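Local coordinates for protein dnab-like replicative helicase (Bacillus phage SPP1, PDB 3BH0) that probably unwinds double-stranded DNA in the 5'-3' direction during phage replication, driven by ATP hydrolysis in the ATPase domain modelled here, at residues I278-I283 with V291-L296; T82-K87 with G303-L308; Y189-E194 with N204-I209. All blocks are in the same frame, centred on the assembly; numbering follows the deposited sequence.

Contact 1: residues I278-I283 with V291-L296; sequences IVEVII and VGTVSL
V281 and V294 sit directly across from each other and tie their backbones together twice: V281 N reaches V294 O at 2.6 Å, and V294 N returns to V281 O at 2.7 Å, the second bond being nearly straight at 170°. V279 and L296 form the next such ring, V279 N meeting L296 O at 2.8 Å. At the other end, I283 N is bonded to G292 O, but the return bond from G292 N to I283 O is weak, so the ladder slackens there. Between these hydrogen-bonded pairs lie two non-hydrogen-bonded ones, E280 with S295 and I282 with T293.

The side chains divide between two faces. On the face of V281, its CG2 touches L296 CD1 at 4.1 Å, and I283 bends at chi2 (80°) to carry CD1 over G292 O and on to V294 CG2, 4.2 Å away. G292 has a phi of 152°, a conformation that suits a residue without a CB. On the other face, T293 turns its CG2 anti to the backbone N, and that methyl presses on E280 CB at 3.6 Å and follows the glutamate side chain as far as OE2. T293 OG1 instead rests beside I282 CG2 at 3.8 Å. I278 CG2 and S295 CB pack at the strand end.

Further out, F305 lies against V279 and L296, while L58 and M61 of helix 56-62 meet I283, and M61 with E57 meets V294. E280 and I282 also pair by backbone with Y264 and F262 of strand 259-265, and E280 OE1 has a long, weak ion pair with R241. The whole is an antiparallel beta hairpin, strands 278-286 and 292-299, extending the parallel RecA-like sheet of a DnaB-family ATPase.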
loop_
_atom_site.group_PDB
_atom_site.type_symbol
_atom_site.label_atom_id
_atom_site.label_comp_id
_atom_site.label_asym_id
_atom_site.label_seq_id
_atom_site.Cartn_x
_atom_site.Cartn_y
_atom_site.Cartn_z
ATOM N N ILE A 278 3.451 17.621 -6.877
ATOM C CA ILE A 278 4.405 16.674 -6.289
ATOM C C ILE A 278 3.820 16.034 -5.022
ATOM O O ILE A 278 3.361 16.722 -4.116
ATOM C CB ILE A 278 5.777 17.333 -5.973
ATOM C CG1 ILE A 278 6.492 17.803 -7.258
ATOM C CG2 ILE A 278 6.654 16.395 -5.148
ATOM C CD1 ILE A 278 7.064 16.687 -8.139
ATOM N N VAL A 279 3.816 14.706 -4.999
ATOM C CA VAL A 279 3.542 13.964 -3.797
ATOM C C VAL A 279 4.876 13.430 -3.310
ATOM O O VAL A 279 5.547 12.679 -4.022
ATOM C CB VAL A 279 2.555 12.803 -4.049
ATOM C CG1 VAL A 279 2.531 11.832 -2.862
ATOM C CG2 VAL A 279 1.163 13.350 -4.287
ATOM N N GLU A 280 5.263 13.811 -2.101
ATOM C CA GLU A 280 6.436 13.198 -1.505
ATOM C C GLU A 280 6.095 12.015 -0.583
ATOM O O GLU A 280 5.211 12.091 0.289
ATOM C CB GLU A 280 7.358 14.227 -0.849
ATOM C CG GLU A 280 6.775 15.066 0.256
ATOM C CD GLU A 280 7.800 16.054 0.828
ATOM O OE1 GLU A 280 8.263 16.953 0.093
ATOM O OE2 GLU A 280 8.151 15.930 2.027
ATOM N N VAL A 281 6.786 10.908 -0.836
ATOM C CA VAL A 281 6.710 9.732 -0.009
ATOM C C VAL A 281 7.796 9.849 1.050
ATOM O O VAL A 281 8.986 9.701 0.761
ATOM C CB VAL A 281 6.876 8.454 -0.845
ATOM C CG1 VAL A 281 6.764 7.228 0.026
ATOM C CG2 VAL A 281 5.830 8.404 -1.945
ATOM N N ILE A 282 7.385 10.146 2.275
ATOM C CA ILE A 282 8.329 10.260 3.374
ATOM C C ILE A 282 8.417 8.930 4.115
ATOM O O ILE A 282 7.466 8.539 4.788
ATOM C CB ILE A 282 7.926 11.376 4.375
ATOM C CG1 ILE A 282 7.520 12.645 3.626
ATOM C CG2 ILE A 282 9.040 11.622 5.390
ATOM C CD1 ILE A 282 6.834 13.704 4.507
ATOM N N ILE A 283 9.551 8.244 3.966
ATOM C CA ILE A 283 9.887 7.028 4.713
ATOM C C ILE A 283 10.308 7.446 6.129
ATOM O O ILE A 283 11.434 7.877 6.346
ATOM C CB ILE A 283 11.021 6.214 4.010
ATOM C CG1 ILE A 283 10.549 5.634 2.672
ATOM C CG2 ILE A 283 11.474 5.051 4.866
ATOM C CD1 ILE A 283 10.550 6.612 1.483
ATOM N N VAL A 291 16.216 5.926 6.024
ATOM C CA VAL A 291 15.036 6.768 5.898
ATOM C C VAL A 291 15.304 7.900 4.904
ATOM O O VAL A 291 16.447 8.107 4.463
ATOM C CB VAL A 291 14.454 7.284 7.264
ATOM C CG1 VAL A 291 13.932 6.120 8.098
ATOM C CG2 VAL A 291 15.443 8.171 8.041
ATOM N N GLY A 292 14.241 8.592 4.521
ATOM C CA GLY A 292 14.345 9.737 3.635
ATOM C C GLY A 292 13.071 9.911 2.845
ATOM O O GLY A 292 12.135 9.127 2.992
ATOM N N THR A 293 13.066 10.926 1.989
ATOM C CA THR A 293 11.896 11.333 1.234
ATOM C C THR A 293 12.091 11.001 -0.234
ATOM O O THR A 293 13.164 11.213 -0.781
ATOM C CB THR A 293 11.663 12.859 1.390
ATOM O OG1 THR A 293 11.357 13.164 2.758
ATOM C CG2 THR A 293 10.534 13.350 0.500
ATOM N N VAL A 294 11.042 10.483 -0.865
ATOM C CA VAL A 294 11.011 10.215 -2.299
ATOM C C VAL A 294 9.847 11.001 -2.937
ATOM O O VAL A 294 8.686 10.788 -2.615
ATOM C CB VAL A 294 10.852 8.686 -2.559
ATOM C CG1 VAL A 294 10.430 8.396 -4.007
ATOM C CG2 VAL A 294 12.144 7.925 -2.174
ATOM N N SER A 295 10.170 11.920 -3.843
ATOM C CA SER A 295 9.159 12.730 -4.503
ATOM C C SER A 295 8.655 12.043 -5.755
ATOM O O SER A 295 9.411 11.374 -6.454
ATOM C CB SER A 295 9.718 14.110 -4.840
ATOM O OG SER A 295 10.229 14.742 -3.676
ATOM N N LEU A 296 7.369 12.201 -6.023
ATOM C CA LEU A 296 6.757 11.668 -7.229
ATOM C C LEU A 296 5.832 12.711 -7.837
ATOM O O LEU A 296 5.236 13.504 -7.124
ATOM C CB LEU A 296 5.930 10.416 -6.915
ATOM C CG LEU A 296 6.547 9.165 -6.300
ATOM C CD1 LEU A 296 5.419 8.200 -5.985
ATOM C CD2 LEU A 296 7.543 8.531 -7.259
#

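Contact 2: residues T82-K87 with G303-L308; sequences TAFALK and GNFVNL
On the helix that leads out of the probable Walker A P-loop, A83, F84 and K87 together clasp the ring of F305. F84 turns its edge to the F305 face in a T-shaped stack, centroids 5.7 Å apart and planes at 77°. Its CG lies anti to the backbone N (chi1 176°), swinging the ring past F305 while F84 CB stays 3.7 Å from F305 CZ. A83 CB comes to F305 CE2 at 3.8 Å, and the methylenes of K87 slide by F305 CD2.

The K87 chain bends at chi2 and brings NZ to N304 OD1 at 2.6 Å, approaching from a little above the amide plane. The same oxygen accepts F305 N at 2.7 Å, in the plane on a lone pair, so two donors hold the carboxamide against rotation. Here strand 304-307, at the edge of the sheet, begins with a G1 beta bulge: G303, at a positive phi of 62°, and N304 share one position facing strand 292-299. One water donates to both A83 O (2.7 Å) and G303 O (2.8 Å), bridging helix and bulge. The F55 ring meets that of F84 with the planes nearly parallel, and F55 also touches K87 and F305.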
loop_
_atom_site.group_PDB
_atom_site.type_symbol
_atom_site.label_atom_id
_atom_site.label_comp_id
_atom_site.label_asym_id
_atom_site.label_seq_id
_atom_site.Cartn_x
_atom_site.Cartn_y
_atom_site.Cartn_z
ATOM N N THR A 82 -5.078 6.488 -1.433
ATOM C CA THR A 82 -5.772 5.404 -2.141
ATOM C C THR A 82 -5.188 5.181 -3.537
ATOM O O THR A 82 -4.821 4.059 -3.895
ATOM C CB THR A 82 -7.311 5.655 -2.236
ATOM O OG1 THR A 82 -7.851 5.807 -0.918
ATOM C CG2 THR A 82 -8.017 4.475 -2.917
ATOM N N ALA A 83 -5.110 6.267 -4.303
ATOM C CA ALA A 83 -4.484 6.292 -5.616
ATOM C C ALA A 83 -3.078 5.684 -5.583
ATOM O O ALA A 83 -2.717 4.909 -6.456
ATOM C CB ALA A 83 -4.437 7.736 -6.143
ATOM N N PHE A 84 -2.309 6.044 -4.555
ATOM C CA PHE A 84 -0.939 5.568 -4.352
ATOM C C PHE A 84 -0.883 4.073 -4.037
ATOM O O PHE A 84 -0.042 3.340 -4.589
ATOM C CB PHE A 84 -0.290 6.387 -3.232
ATOM C CG PHE A 84 1.084 5.941 -2.854
ATOM C CD1 PHE A 84 2.190 6.324 -3.607
ATOM C CD2 PHE A 84 1.287 5.184 -1.720
ATOM C CE1 PHE A 84 3.478 5.929 -3.236
ATOM C CE2 PHE A 84 2.568 4.787 -1.345
ATOM C CZ PHE A 84 3.661 5.164 -2.111
ATOM N N ALA A 85 -1.772 3.628 -3.149
ATOM C CA ALA A 85 -1.884 2.209 -2.835
ATOM C C ALA A 85 -2.312 1.385 -4.059
ATOM O O ALA A 85 -1.703 0.352 -4.362
ATOM C CB ALA A 85 -2.840 1.995 -1.668
ATOM N N LEU A 86 -3.339 1.842 -4.773
ATOM C CA LEU A 86 -3.795 1.102 -5.961
ATOM C C LEU A 86 -2.727 1.081 -7.038
ATOM O O LEU A 86 -2.563 0.090 -7.741
ATOM C CB LEU A 86 -5.138 1.619 -6.506
ATOM C CG LEU A 86 -6.372 1.347 -5.626
ATOM C CD1 LEU A 86 -7.526 2.201 -6.045
ATOM C CD2 LEU A 86 -6.798 -0.119 -5.582
ATOM N N LYS A 87 -1.973 2.167 -7.137
ATOM C CA LYS A 87 -0.898 2.244 -8.113
ATOM C C LYS A 87 0.061 1.091 -7.823
ATOM O O LYS A 87 0.270 0.226 -8.668
ATOM C CB LYS A 87 -0.238 3.619 -8.054
ATOM C CG LYS A 87 0.914 3.830 -9.006
ATOM C CD LYS A 87 0.497 3.705 -10.451
ATOM C CE LYS A 87 1.730 3.722 -11.343
ATOM N NZ LYS A 87 1.315 3.774 -12.770
ATOM N N GLY A 303 -5.116 9.471 -11.216
ATOM C CA GLY A 303 -4.690 8.770 -10.013
ATOM C C GLY A 303 -3.410 8.005 -10.271
ATOM O O GLY A 303 -3.206 6.908 -9.734
ATOM N N ASN A 304 -2.556 8.592 -11.106
ATOM C CA ASN A 304 -1.281 8.001 -11.467
ATOM C C ASN A 304 -0.094 8.751 -10.881
ATOM O O ASN A 304 -0.197 9.927 -10.545
ATOM C CB ASN A 304 -1.142 7.941 -12.976
ATOM C CG ASN A 304 -0.363 6.744 -13.430
ATOM O OD1 ASN A 304 0.591 6.323 -12.776
ATOM N ND2 ASN A 304 -0.769 6.176 -14.562
ATOM N N PHE A 305 1.027 8.047 -10.758
ATOM C CA PHE A 305 2.245 8.598 -10.183
ATOM C C PHE A 305 3.423 8.319 -11.112
ATOM O O PHE A 305 3.559 7.209 -11.667
ATOM C CB PHE A 305 2.515 8.000 -8.809
ATOM C CG PHE A 305 1.460 8.316 -7.790
ATOM C CD1 PHE A 305 1.698 9.267 -6.805
ATOM C CD2 PHE A 305 0.229 7.657 -7.807
ATOM C CE1 PHE A 305 0.718 9.559 -5.854
ATOM C CE2 PHE A 305 -0.737 7.950 -6.878
ATOM C CZ PHE A 305 -0.496 8.893 -5.895
ATOM N N VAL A 306 4.262 9.339 -11.276
ATOM C CA VAL A 306 5.394 9.281 -12.176
ATOM C C VAL A 306 6.666 9.371 -11.363
ATOM O O VAL A 306 6.854 10.305 -10.581
ATOM C CB VAL A 306 5.353 10.425 -13.200
ATOM C CG1 VAL A 306 6.524 10.331 -14.185
ATOM C CG2 VAL A 306 4.031 10.410 -13.935
ATOM N N ASN A 307 7.524 8.373 -11.551
ATOM C CA ASN A 307 8.861 8.367 -10.987
ATOM C C ASN A 307 9.665 9.564 -11.425
ATOM O O ASN A 307 9.633 9.959 -12.585
ATOM C CB ASN A 307 9.587 7.093 -11.394
ATOM C CG ASN A 307 9.153 5.910 -10.585
ATOM O OD1 ASN A 307 9.417 5.839 -9.378
ATOM N ND2 ASN A 307 8.470 4.975 -11.231
ATOM N N LEU A 308 10.355 10.156 -10.464
ATOM C CA LEU A 308 11.326 11.196 -10.721
ATOM C C LEU A 308 12.741 10.575 -10.705
ATOM O O LEU A 308 12.942 9.488 -10.135
ATOM C CB LEU A 308 11.171 12.298 -9.667
ATOM C CG LEU A 308 10.313 13.521 -10.026
ATOM C CD1 LEU A 308 8.940 13.174 -10.576
ATOM C CD2 LEU A 308 10.183 14.474 -8.850
HETATM O O HOH W 1 -4.227 4.471 -8.692
#

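Contact 3: residues Y189-E194 with N204-I209; sequences YLQLLE and NQISQI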
loop_
_atom_site.group_PDB
_atom_site.type_symbol
_atom_site.label_atom_id
_atom_site.label_comp_id
_atom_site.label_asym_id
_atom_site.label_seq_id
_atom_site.Cartn_x
_atom_site.Cartn_y
_atom_site.Cartn_z
ATOM N N TYR A 189 -7.407 0.759 4.849
ATOM C CA TYR A 189 -7.374 1.443 6.093
ATOM C C TYR A 189 -7.707 0.695 7.351
ATOM O O TYR A 189 -8.787 0.139 7.524
ATOM C CB TYR A 189 -7.597 2.966 5.961
ATOM C CG TYR A 189 -8.733 3.649 6.645
ATOM C CD1 TYR A 189 -8.616 4.059 7.971
ATOM C CD2 TYR A 189 -9.873 4.018 5.929
ATOM C CE1 TYR A 189 -9.640 4.749 8.593
ATOM C CE2 TYR A 189 -10.904 4.723 6.542
ATOM C CZ TYR A 189 -10.778 5.080 7.866
ATOM O OH TYR A 189 -11.798 5.753 8.473
ATOM N N LEU A 190 -6.657 0.663 8.166
ATOM C CA LEU A 190 -6.492 -0.172 9.315
ATOM C C LEU A 190 -7.498 0.112 10.411
ATOM O O LEU A 190 -7.966 -0.814 11.058
ATOM C CB LEU A 190 -5.055 -0.005 9.839
ATOM C CG LEU A 190 -4.574 -0.676 11.134
ATOM C CD1 LEU A 190 -3.121 -1.073 10.959
ATOM C CD2 LEU A 190 -4.744 0.224 12.362
ATOM N N GLN A 191 -7.837 1.383 10.593
ATOM C CA GLN A 191 -8.636 1.823 11.736
ATOM C C GLN A 191 -10.117 1.527 11.551
ATOM O O GLN A 191 -10.936 1.873 12.408
ATOM C CB GLN A 191 -8.426 3.317 12.017
ATOM C CG GLN A 191 -7.054 3.664 12.601
ATOM C CD GLN A 191 -5.960 3.857 11.538
ATOM O OE1 GLN A 191 -6.212 3.802 10.329
ATOM N NE2 GLN A 191 -4.737 4.094 12.003
ATOM N N LEU A 192 -10.431 0.891 10.427
ATOM C CA LEU A 192 -11.756 0.399 10.105
ATOM C C LEU A 192 -11.910 -1.093 10.450
ATOM O O LEU A 192 -13.028 -1.626 10.466
ATOM C CB LEU A 192 -12.025 0.608 8.598
ATOM C CG LEU A 192 -13.117 1.584 8.134
ATOM C CD1 LEU A 192 -13.053 2.891 8.896
ATOM C CD2 LEU A 192 -13.073 1.834 6.628
ATOM N N LEU A 193 -10.789 -1.763 10.716
ATOM C CA LEU A 193 -10.804 -3.205 10.994
ATOM C C LEU A 193 -11.571 -3.520 12.277
ATOM O O LEU A 193 -11.546 -2.744 13.224
ATOM C CB LEU A 193 -9.380 -3.770 11.073
ATOM C CG LEU A 193 -8.608 -3.916 9.759
ATOM C CD1 LEU A 193 -7.126 -4.179 9.998
ATOM C CD2 LEU A 193 -9.201 -4.995 8.872
ATOM N N GLU A 194 -12.263 -4.656 12.298
ATOM C CA GLU A 194 -12.968 -5.098 13.508
ATOM C C GLU A 194 -11.948 -5.513 14.556
ATOM O O GLU A 194 -11.166 -6.413 14.314
ATOM C CB GLU A 194 -13.885 -6.271 13.190
ATOM C CG GLU A 194 -14.988 -5.929 12.228
ATOM C CD GLU A 194 -16.059 -7.013 12.170
ATOM O OE1 GLU A 194 -15.736 -8.216 12.404
ATOM O OE2 GLU A 194 -17.227 -6.655 11.881
ATOM N N ASN A 204 -6.049 0.145 22.771
ATOM C CA ASN A 204 -5.828 -1.306 22.878
ATOM C C ASN A 204 -6.307 -2.119 21.692
ATOM O O ASN A 204 -5.676 -3.095 21.312
ATOM C CB ASN A 204 -6.468 -1.860 24.158
ATOM C CG ASN A 204 -5.645 -1.563 25.392
ATOM O OD1 ASN A 204 -4.617 -0.875 25.327
ATOM N ND2 ASN A 204 -6.090 -2.078 26.528
ATOM N N GLN A 205 -7.441 -1.729 21.131
ATOM C CA GLN A 205 -7.942 -2.332 19.908
ATOM C C GLN A 205 -6.982 -2.114 18.744
ATOM O O GLN A 205 -6.668 -3.063 18.019
ATOM C CB GLN A 205 -9.308 -1.760 19.558
ATOM C CG GLN A 205 -10.436 -2.164 20.522
ATOM C CD GLN A 205 -11.661 -1.297 20.330
ATOM O OE1 GLN A 205 -11.565 -0.194 19.786
ATOM N NE2 GLN A 205 -12.814 -1.783 20.764
ATOM N N ILE A 206 -6.511 -0.879 18.563
ATOM C CA ILE A 206 -5.564 -0.598 17.476
ATOM C C ILE A 206 -4.210 -1.282 17.719
ATOM O O ILE A 206 -3.593 -1.775 16.787
ATOM C CB ILE A 206 -5.357 0.917 17.226
ATOM C CG1 ILE A 206 -6.682 1.631 16.947
ATOM C CG2 ILE A 206 -4.313 1.144 16.132
ATOM C CD1 ILE A 206 -7.348 1.299 15.627
ATOM N N SER A 207 -3.771 -1.318 18.974
ATOM C CA SER A 207 -2.566 -2.048 19.359
ATOM C C SER A 207 -2.662 -3.522 18.968
ATOM O O SER A 207 -1.751 -4.052 18.311
ATOM C CB SER A 207 -2.326 -1.907 20.862
ATOM O OG SER A 207 -1.852 -0.604 21.177
ATOM N N GLN A 208 -3.773 -4.166 19.347
ATOM C CA GLN A 208 -4.036 -5.576 18.990
ATOM C C GLN A 208 -4.072 -5.771 17.486
ATOM O O GLN A 208 -3.382 -6.643 16.962
ATOM C CB GLN A 208 -5.341 -6.090 19.603
ATOM C CG GLN A 208 -5.909 -7.350 18.898
ATOM C CD GLN A 208 -6.874 -7.007 17.752
ATOM O OE1 GLN A 208 -7.743 -6.150 17.897
ATOM N NE2 GLN A 208 -6.720 -7.680 16.620
ATOM N N ILE A 209 -4.855 -4.953 16.783
ATOM C CA ILE A 209 -4.876 -5.022 15.315
ATOM C C ILE A 209 -3.460 -4.961 14.735
ATOM O O ILE A 209 -3.117 -5.733 13.847
ATOM C CB ILE A 209 -5.761 -3.933 14.679
ATOM C CG1 ILE A 209 -7.237 -4.151 15.039
ATOM C CG2 ILE A 209 -5.565 -3.929 13.147
ATOM C CD1 ILE A 209 -8.130 -2.932 14.790
#
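Q191, whose CG meets I206 CD1 at 3.9 Å, places its amide oxygen OE1 in the plane of the Y189 ring, at the edge, while L192 CG lies 4.1 Å above one face of that ring, offset toward the rim. The Q191 amide is fixed at both ends from beyond the two segments: NE2 bonds to S228 OG and OE1 accepts from Q229 N, at the end of strand 223-228. The residues belong to the connection of a RecA-like core, where the chain leaves strand 183-188, the probable Walker B strand, and makes a short 3-10 turn before helix 202-220.

Between the two segments the contact is entirely apolar. I206 and I209, one helical turn apart, both point toward the 3-10 turn. L190 has its CG anti to the backbone N (chi1 175°), which carries the isobutyl group over to the helix; CD2 then touches I206 CG2 at 3.9 Å, and CG lies 4.0 Å from I209 CG2. The L190 and I209 side chains pass each other in opposite directions, whereas Q191 and I206 meet at about a right angle. L193 N bonds back to L190 O at 3.0 Å within the turn, and both leucines reach I209 CG2.

L213 of the same helix and L253 of helix 252-256 also pack on L190, and I167 of helix 164-176 on L193. R202 NH2 donates to Q191 O, tying the turn to the start of the helix. The closest touch between the segments is made by L193, with CD1 against I209 CG2 at 3.5 Å, while I209 CD1 rests near L193 O.

Overall arrangement
Contacts 1 and 2 touch each other at the antiparallel end of the sheet, their centres about 12 Å apart. V281 CG2 meets F84 CE1 at 3.6 Å, joining the hairpin to the helix of the probable P-loop, and L308 CB packs on S295 O at 3.8 Å where strands 292-299 and 304-307 run as neighbours. Contact 3 lies on the opposite side of the chain's centre from contact 2, with centres about 25 Å apart but nearest atoms only about 7 Å apart. Contact 2 includes T82 of the probable Walker A motif; V279 of contact 1 and Q191 of contact 3 each lie near that motif without touching it.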